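Local atomic coordinates of putative LacI-family transcriptional regulator (PDB entry 3GBV), a protein that probably regulates transcription as a LacI-family DNA-binding protein, sensing a small ligand through its periplasmic-binding-protein-like domain. Residues L128-R142 and F194-N208. Numbering follows the deposited sequence.
Sequences LMLLAVNDREIVIFR and FFREHPDVKHGITFN
With chi1 at -66°, H203 sets its CG beside its own backbone N and opposite the carbonyl carbon, which brings the imidazole up against the end of helix 117-131, where A132 N and the carbonyl carbon of L131 lie over one ring face. ND1 then points at D135, donating to OD2 at 2.9 Å. The acceptor sits in the ring plane, yet the carboxylate, turned 80° from that plane, is met from above its own, and the bond is bent. T206 has its OG1 anti to the backbone N (chi1 -172°), and from there the hydroxyl donates to F141 O over 2.8 Å, coming in above the carbonyl plane. A water gives the same oxygen a second bond and accepts from F207 N.

Between these two points strands 137-144 and 203-206 run parallel, neighbours in the central sheet of one lobe of the periplasmic-binding-protein fold. V139 N bonds to H203 O, I205 N to V139 O at 2.9 Å, and F141 N to I205 O at 2.7 Å. On one sheet face V139 CG2 packs on F194 CZ at 3.7 Å, while F141 CE2 comes to 4.0 Å from G204 CA and the ring reaches F195; helix 187-197 thus covers this side. On the other, I140 CG1 lies alongside I205 CG2 at 4.2 Å, and L128 CD2 reaches that same methyl.

Chemically, mostly apolar side chains pack on both faces while polar bonds close the two ends. The D135–H203 bond ties the loop after helix 117-131 to segment 194-208 at H203; a carboxylate this near would probably favour a protonated imidazole.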
loop_
_atom_site.group_PDB
_atom_site.type_symbol
_atom_site.label_atom_id
_atom_site.label_comp_id
_atom_site.label_asym_id
_atom_site.label_seq_id
_atom_site.Cartn_x
_atom_site.Cartn_y
_atom_site.Cartn_z
ATOM N N LEU A 128 -3.309 10.947 11.857
ATOM C CA LEU A 128 -4.396 11.745 12.404
ATOM C C LEU A 128 -3.913 13.151 12.761
ATOM O O LEU A 128 -4.619 14.142 12.543
ATOM C CB LEU A 128 -4.981 11.094 13.654
ATOM C CG LEU A 128 -6.153 11.880 14.251
ATOM C CD1 LEU A 128 -7.382 11.668 13.383
ATOM C CD2 LEU A 128 -6.425 11.428 15.675
HETATM N N MSE A 129 -2.707 13.231 13.309
HETATM C CA MSE A 129 -2.138 14.513 13.710
HETATM C C MSE A 129 -1.728 15.403 12.542
HETATM O O MSE A 129 -1.524 16.601 12.716
HETATM C CB MSE A 129 -0.950 14.282 14.643
HETATM C CG MSE A 129 -1.380 13.709 15.971
HETATM SE SE MSE A 129 -2.716 14.945 16.774
HETATM C CE MSE A 129 -4.412 14.089 16.530
ATOM N N LEU A 130 -1.579 14.803 11.365
ATOM C CA LEU A 130 -1.231 15.537 10.147
ATOM C C LEU A 130 -2.512 16.282 9.763
ATOM O O LEU A 130 -2.484 17.359 9.168
ATOM C CB LEU A 130 -0.862 14.563 9.016
ATOM C CG LEU A 130 -0.723 15.183 7.611
ATOM C CD1 LEU A 130 0.579 15.971 7.536
ATOM C CD2 LEU A 130 -0.743 14.094 6.530
ATOM N N LEU A 131 -3.628 15.661 10.127
ATOM C CA LEU A 131 -4.978 16.146 9.873
ATOM C C LEU A 131 -5.435 17.145 10.943
ATOM O O LEU A 131 -6.039 18.173 10.632
ATOM C CB LEU A 131 -5.926 14.948 9.883
ATOM C CG LEU A 131 -6.940 14.671 8.785
ATOM C CD1 LEU A 131 -6.260 14.546 7.445
ATOM C CD2 LEU A 131 -7.663 13.387 9.126
ATOM N N ALA A 132 -5.140 16.831 12.205
ATOM C CA ALA A 132 -5.553 17.662 13.336
ATOM C C ALA A 132 -4.445 18.506 13.941
ATOM O O ALA A 132 -4.462 18.789 15.140
ATOM C CB ALA A 132 -6.157 16.785 14.410
ATOM N N VAL A 133 -3.502 18.922 13.107
ATOM C CA VAL A 133 -2.368 19.723 13.546
ATOM C C VAL A 133 -2.637 20.572 14.787
ATOM O O VAL A 133 -2.119 20.284 15.872
ATOM C CB VAL A 133 -1.892 20.662 12.428
ATOM C CG1 VAL A 133 -0.378 20.841 12.518
ATOM C CG2 VAL A 133 -2.307 20.110 11.068
ATOM N N ASN A 134 -3.450 21.610 14.628
ATOM C CA ASN A 134 -3.762 22.504 15.738
ATOM C C ASN A 134 -5.146 22.256 16.331
ATOM O O ASN A 134 -6.013 23.130 16.302
ATOM C CB ASN A 134 -3.642 23.960 15.278
ATOM C CG ASN A 134 -2.260 24.285 14.733
ATOM O OD1 ASN A 134 -1.253 24.176 15.442
ATOM N ND2 ASN A 134 -2.205 24.684 13.466
ATOM N N ASP A 135 -5.336 21.059 16.877
ATOM C CA ASP A 135 -6.599 20.655 17.489
ATOM C C ASP A 135 -6.397 20.387 18.977
ATOM O O ASP A 135 -5.483 19.664 19.370
ATOM C CB ASP A 135 -7.118 19.387 16.807
ATOM C CG ASP A 135 -8.315 19.647 15.920
ATOM O OD1 ASP A 135 -9.444 19.719 16.452
ATOM O OD2 ASP A 135 -8.127 19.789 14.696
ATOM N N ARG A 136 -7.257 20.962 19.805
ATOM C CA ARG A 136 -7.135 20.780 21.240
ATOM C C ARG A 136 -7.582 19.384 21.679
ATOM O O ARG A 136 -7.112 18.858 22.693
ATOM C CB ARG A 136 -7.946 21.858 21.967
ATOM C CG ARG A 136 -7.452 23.290 21.723
ATOM C CD ARG A 136 -6.203 23.635 22.542
ATOM N NE ARG A 136 -5.000 22.902 22.133
ATOM C CZ ARG A 136 -4.187 23.254 21.134
ATOM N NH1 ARG A 136 -4.430 24.340 20.411
ATOM N NH2 ARG A 136 -3.118 22.516 20.860
ATOM N N GLU A 137 -8.482 18.781 20.912
ATOM C CA GLU A 137 -8.971 17.452 21.249
ATOM C C GLU A 137 -9.246 16.613 20.019
ATOM O O GLU A 137 -9.442 17.132 18.924
ATOM C CB GLU A 137 -10.278 17.535 22.044
ATOM C CG GLU A 137 -10.218 18.309 23.334
ATOM C CD GLU A 137 -11.585 18.433 23.981
ATOM O OE1 GLU A 137 -12.473 19.072 23.378
ATOM O OE2 GLU A 137 -11.779 17.889 25.088
ATOM N N ILE A 138 -9.268 15.303 20.222
ATOM C CA ILE A 138 -9.580 14.351 19.165
ATOM C C ILE A 138 -10.354 13.261 19.877
ATOM O O ILE A 138 -10.361 13.204 21.114
ATOM C CB ILE A 138 -8.299 13.779 18.492
ATOM C CG1 ILE A 138 -7.383 13.113 19.525
ATOM C CG2 ILE A 138 -7.550 14.896 17.786
ATOM C CD1 ILE A 138 -7.722 11.659 19.822
ATOM N N VAL A 139 -11.027 12.403 19.130
ATOM C CA VAL A 139 -11.794 11.357 19.779
ATOM C C VAL A 139 -11.621 9.993 19.146
ATOM O O VAL A 139 -11.501 9.864 17.930
ATOM C CB VAL A 139 -13.297 11.707 19.802
ATOM C CG1 VAL A 139 -13.804 11.916 18.383
ATOM C CG2 VAL A 139 -14.083 10.602 20.505
ATOM N N ILE A 140 -11.594 8.979 19.999
ATOM C CA ILE A 140 -11.491 7.598 19.568
ATOM C C ILE A 140 -12.911 7.047 19.602
ATOM O O ILE A 140 -13.605 7.191 20.609
ATOM C CB ILE A 140 -10.653 6.751 20.544
ATOM C CG1 ILE A 140 -9.207 7.245 20.571
ATOM C CG2 ILE A 140 -10.742 5.281 20.143
ATOM C CD1 ILE A 140 -8.378 6.619 21.654
ATOM N N PHE A 141 -13.339 6.425 18.508
ATOM C CA PHE A 141 -14.668 5.836 18.428
ATOM C C PHE A 141 -14.559 4.323 18.596
ATOM O O PHE A 141 -13.744 3.668 17.928
ATOM C CB PHE A 141 -15.308 6.133 17.071
ATOM C CG PHE A 141 -15.666 7.574 16.867
ATOM C CD1 PHE A 141 -16.799 8.119 17.477
ATOM C CD2 PHE A 141 -14.873 8.393 16.067
ATOM C CE1 PHE A 141 -17.137 9.464 17.292
ATOM C CE2 PHE A 141 -15.200 9.736 15.876
ATOM C CZ PHE A 141 -16.333 10.272 16.489
ATOM N N ARG A 142 -15.378 3.770 19.485
ATOM C CA ARG A 142 -15.388 2.335 19.716
ATOM C C ARG A 142 -16.804 1.821 19.656
ATOM O O ARG A 142 -17.767 2.591 19.684
ATOM C CB ARG A 142 -14.851 1.963 21.100
ATOM C CG ARG A 142 -13.462 2.423 21.434
ATOM C CD ARG A 142 -12.974 1.664 22.661
ATOM N NE ARG A 142 -11.828 2.305 23.288
ATOM C CZ ARG A 142 -11.925 3.215 24.248
ATOM N NH1 ARG A 142 -13.119 3.583 24.699
ATOM N NH2 ARG A 142 -10.831 3.774 24.750
ATOM N N PHE A 194 -22.821 13.177 21.959
ATOM C CA PHE A 194 -21.392 13.476 21.917
ATOM C C PHE A 194 -21.082 14.776 21.187
ATOM O O PHE A 194 -20.399 15.647 21.722
ATOM C CB PHE A 194 -20.613 12.334 21.244
ATOM C CG PHE A 194 -19.154 12.647 21.030
ATOM C CD1 PHE A 194 -18.251 12.561 22.082
ATOM C CD2 PHE A 194 -18.698 13.096 19.791
ATOM C CE1 PHE A 194 -16.914 12.924 21.908
ATOM C CE2 PHE A 194 -17.364 13.462 19.606
ATOM C CZ PHE A 194 -16.470 13.377 20.666
ATOM N N PHE A 195 -21.575 14.907 19.963
ATOM C CA PHE A 195 -21.306 16.108 19.187
ATOM C C PHE A 195 -21.982 17.331 19.784
ATOM O O PHE A 195 -21.575 18.465 19.525
ATOM C CB PHE A 195 -21.737 15.900 17.738
ATOM C CG PHE A 195 -20.761 15.091 16.937
ATOM C CD1 PHE A 195 -21.168 13.946 16.263
ATOM C CD2 PHE A 195 -19.424 15.475 16.860
ATOM C CE1 PHE A 195 -20.256 13.191 15.524
ATOM C CE2 PHE A 195 -18.503 14.727 16.123
ATOM C CZ PHE A 195 -18.923 13.584 15.454
ATOM N N ARG A 196 -23.010 17.091 20.593
ATOM C CA ARG A 196 -23.732 18.169 21.254
ATOM C C ARG A 196 -22.871 18.683 22.394
ATOM O O ARG A 196 -22.633 19.884 22.520
ATOM C CB ARG A 196 -25.057 17.654 21.811
ATOM C CG ARG A 196 -25.777 18.635 22.721
ATOM C CD ARG A 196 -27.135 18.091 23.126
ATOM N NE ARG A 196 -27.960 17.811 21.955
ATOM C CZ ARG A 196 -28.423 16.608 21.630
ATOM N NH1 ARG A 196 -28.148 15.557 22.394
ATOM N NH2 ARG A 196 -29.150 16.455 20.531
ATOM N N GLU A 197 -22.396 17.752 23.214
ATOM C CA GLU A 197 -21.557 18.080 24.355
ATOM C C GLU A 197 -20.133 18.442 23.920
ATOM O O GLU A 197 -19.383 19.079 24.663
ATOM C CB GLU A 197 -21.540 16.897 25.333
ATOM C CG GLU A 197 -20.973 17.235 26.700
ATOM C CD GLU A 197 -21.422 18.603 27.188
ATOM O OE1 GLU A 197 -22.646 18.876 27.196
ATOM O OE2 GLU A 197 -20.542 19.410 27.563
ATOM N N HIS A 198 -19.765 18.044 22.708
ATOM C CA HIS A 198 -18.432 18.335 22.190
ATOM C C HIS A 198 -18.524 18.908 20.784
ATOM O O HIS A 198 -18.013 18.318 19.838
ATOM C CB HIS A 198 -17.595 17.058 22.178
ATOM C CG HIS A 198 -17.413 16.448 23.532
ATOM N ND1 HIS A 198 -16.594 17.003 24.494
ATOM C CD2 HIS A 198 -17.966 15.349 24.095
ATOM C CE1 HIS A 198 -16.653 16.269 25.590
ATOM N NE2 HIS A 198 -17.477 15.260 25.375
ATOM N N PRO A 199 -19.163 20.077 20.635
ATOM C CA PRO A 199 -19.334 20.741 19.338
ATOM C C PRO A 199 -18.036 21.129 18.644
ATOM O O PRO A 199 -18.003 21.271 17.426
ATOM C CB PRO A 199 -20.180 21.964 19.690
ATOM C CG PRO A 199 -19.683 22.309 21.058
ATOM C CD PRO A 199 -19.637 20.949 21.726
ATOM N N ASP A 200 -16.974 21.286 19.425
ATOM C CA ASP A 200 -15.676 21.693 18.897
ATOM C C ASP A 200 -14.793 20.597 18.295
ATOM O O ASP A 200 -14.002 20.875 17.394
ATOM C CB ASP A 200 -14.898 22.433 19.989
ATOM C CG ASP A 200 -15.349 23.875 20.152
ATOM O OD1 ASP A 200 -16.524 24.182 19.851
ATOM O OD2 ASP A 200 -14.524 24.706 20.593
ATOM N N VAL A 201 -14.908 19.365 18.786
ATOM C CA VAL A 201 -14.091 18.269 18.261
ATOM C C VAL A 201 -14.252 18.164 16.736
ATOM O O VAL A 201 -15.370 18.094 16.224
ATOM C CB VAL A 201 -14.472 16.920 18.940
ATOM C CG1 VAL A 201 -15.917 16.582 18.655
ATOM C CG2 VAL A 201 -13.560 15.802 18.452
ATOM N N LYS A 202 -13.132 18.160 16.014
ATOM C CA LYS A 202 -13.170 18.098 14.551
ATOM C C LYS A 202 -12.523 16.865 13.911
ATOM O O LYS A 202 -12.746 16.585 12.728
ATOM C CB LYS A 202 -12.533 19.364 13.973
ATOM C CG LYS A 202 -13.177 20.646 14.486
ATOM C CD LYS A 202 -12.360 21.886 14.163
ATOM C CE LYS A 202 -12.659 22.418 12.778
ATOM N NZ LYS A 202 -12.423 21.398 11.718
ATOM N N HIS A 203 -11.722 16.129 14.675
ATOM C CA HIS A 203 -11.075 14.939 14.135
ATOM C C HIS A 203 -11.233 13.710 15.023
ATOM O O HIS A 203 -11.204 13.816 16.251
ATOM C CB HIS A 203 -9.600 15.231 13.873
ATOM C CG HIS A 203 -9.381 16.246 12.798
ATOM N ND1 HIS A 203 -8.961 17.533 13.061
ATOM C CD2 HIS A 203 -9.574 16.178 11.460
ATOM C CE1 HIS A 203 -8.904 18.213 11.929
ATOM N NE2 HIS A 203 -9.273 17.415 10.943
ATOM N N GLY A 204 -11.404 12.548 14.396
ATOM C CA GLY A 204 -11.581 11.320 15.151
ATOM C C GLY A 204 -10.984 10.094 14.490
ATOM O O GLY A 204 -10.506 10.160 13.361
ATOM N N ILE A 205 -11.033 8.966 15.194
ATOM C CA ILE A 205 -10.473 7.722 14.693
ATOM C C ILE A 205 -11.117 6.523 15.379
ATOM O O ILE A 205 -11.560 6.622 16.521
ATOM C CB ILE A 205 -8.935 7.679 14.949
ATOM C CG1 ILE A 205 -8.333 6.373 14.428
ATOM C CG2 ILE A 205 -8.647 7.805 16.453
ATOM C CD1 ILE A 205 -6.815 6.362 14.475
ATOM N N THR A 206 -11.187 5.402 14.663
ATOM C CA THR A 206 -11.716 4.158 15.203
ATOM C C THR A 206 -10.728 3.041 14.840
ATOM O O THR A 206 -10.052 3.116 13.811
ATOM C CB THR A 206 -13.105 3.804 14.624
ATOM O OG1 THR A 206 -13.636 2.685 15.347
ATOM C CG2 THR A 206 -13.010 3.427 13.154
ATOM N N PHE A 207 -10.643 2.010 15.672
ATOM C CA PHE A 207 -9.716 0.913 15.404
ATOM C C PHE A 207 -10.408 -0.362 14.980
ATOM O O PHE A 207 -9.754 -1.367 14.720
ATOM C CB PHE A 207 -8.829 0.660 16.626
ATOM C CG PHE A 207 -7.987 1.833 16.990
ATOM C CD1 PHE A 207 -6.956 2.246 16.154
ATOM C CD2 PHE A 207 -8.268 2.575 18.132
ATOM C CE1 PHE A 207 -6.218 3.392 16.451
ATOM C CE2 PHE A 207 -7.540 3.717 18.437
ATOM C CZ PHE A 207 -6.511 4.131 17.598
ATOM N N ASN A 208 -11.735 -0.335 14.930
ATOM C CA ASN A 208 -12.457 -1.509 14.473
ATOM C C ASN A 208 -12.636 -1.227 12.991
ATOM O O ASN A 208 -12.161 -0.200 12.513
ATOM C CB ASN A 208 -13.796 -1.681 15.212
ATOM C CG ASN A 208 -14.686 -0.452 15.143
ATOM O OD1 ASN A 208 -15.114 -0.030 14.066
ATOM N ND2 ASN A 208 -14.985 0.120 16.307
HETATM O O HOH W 1 -11.812 1.771 18.205
#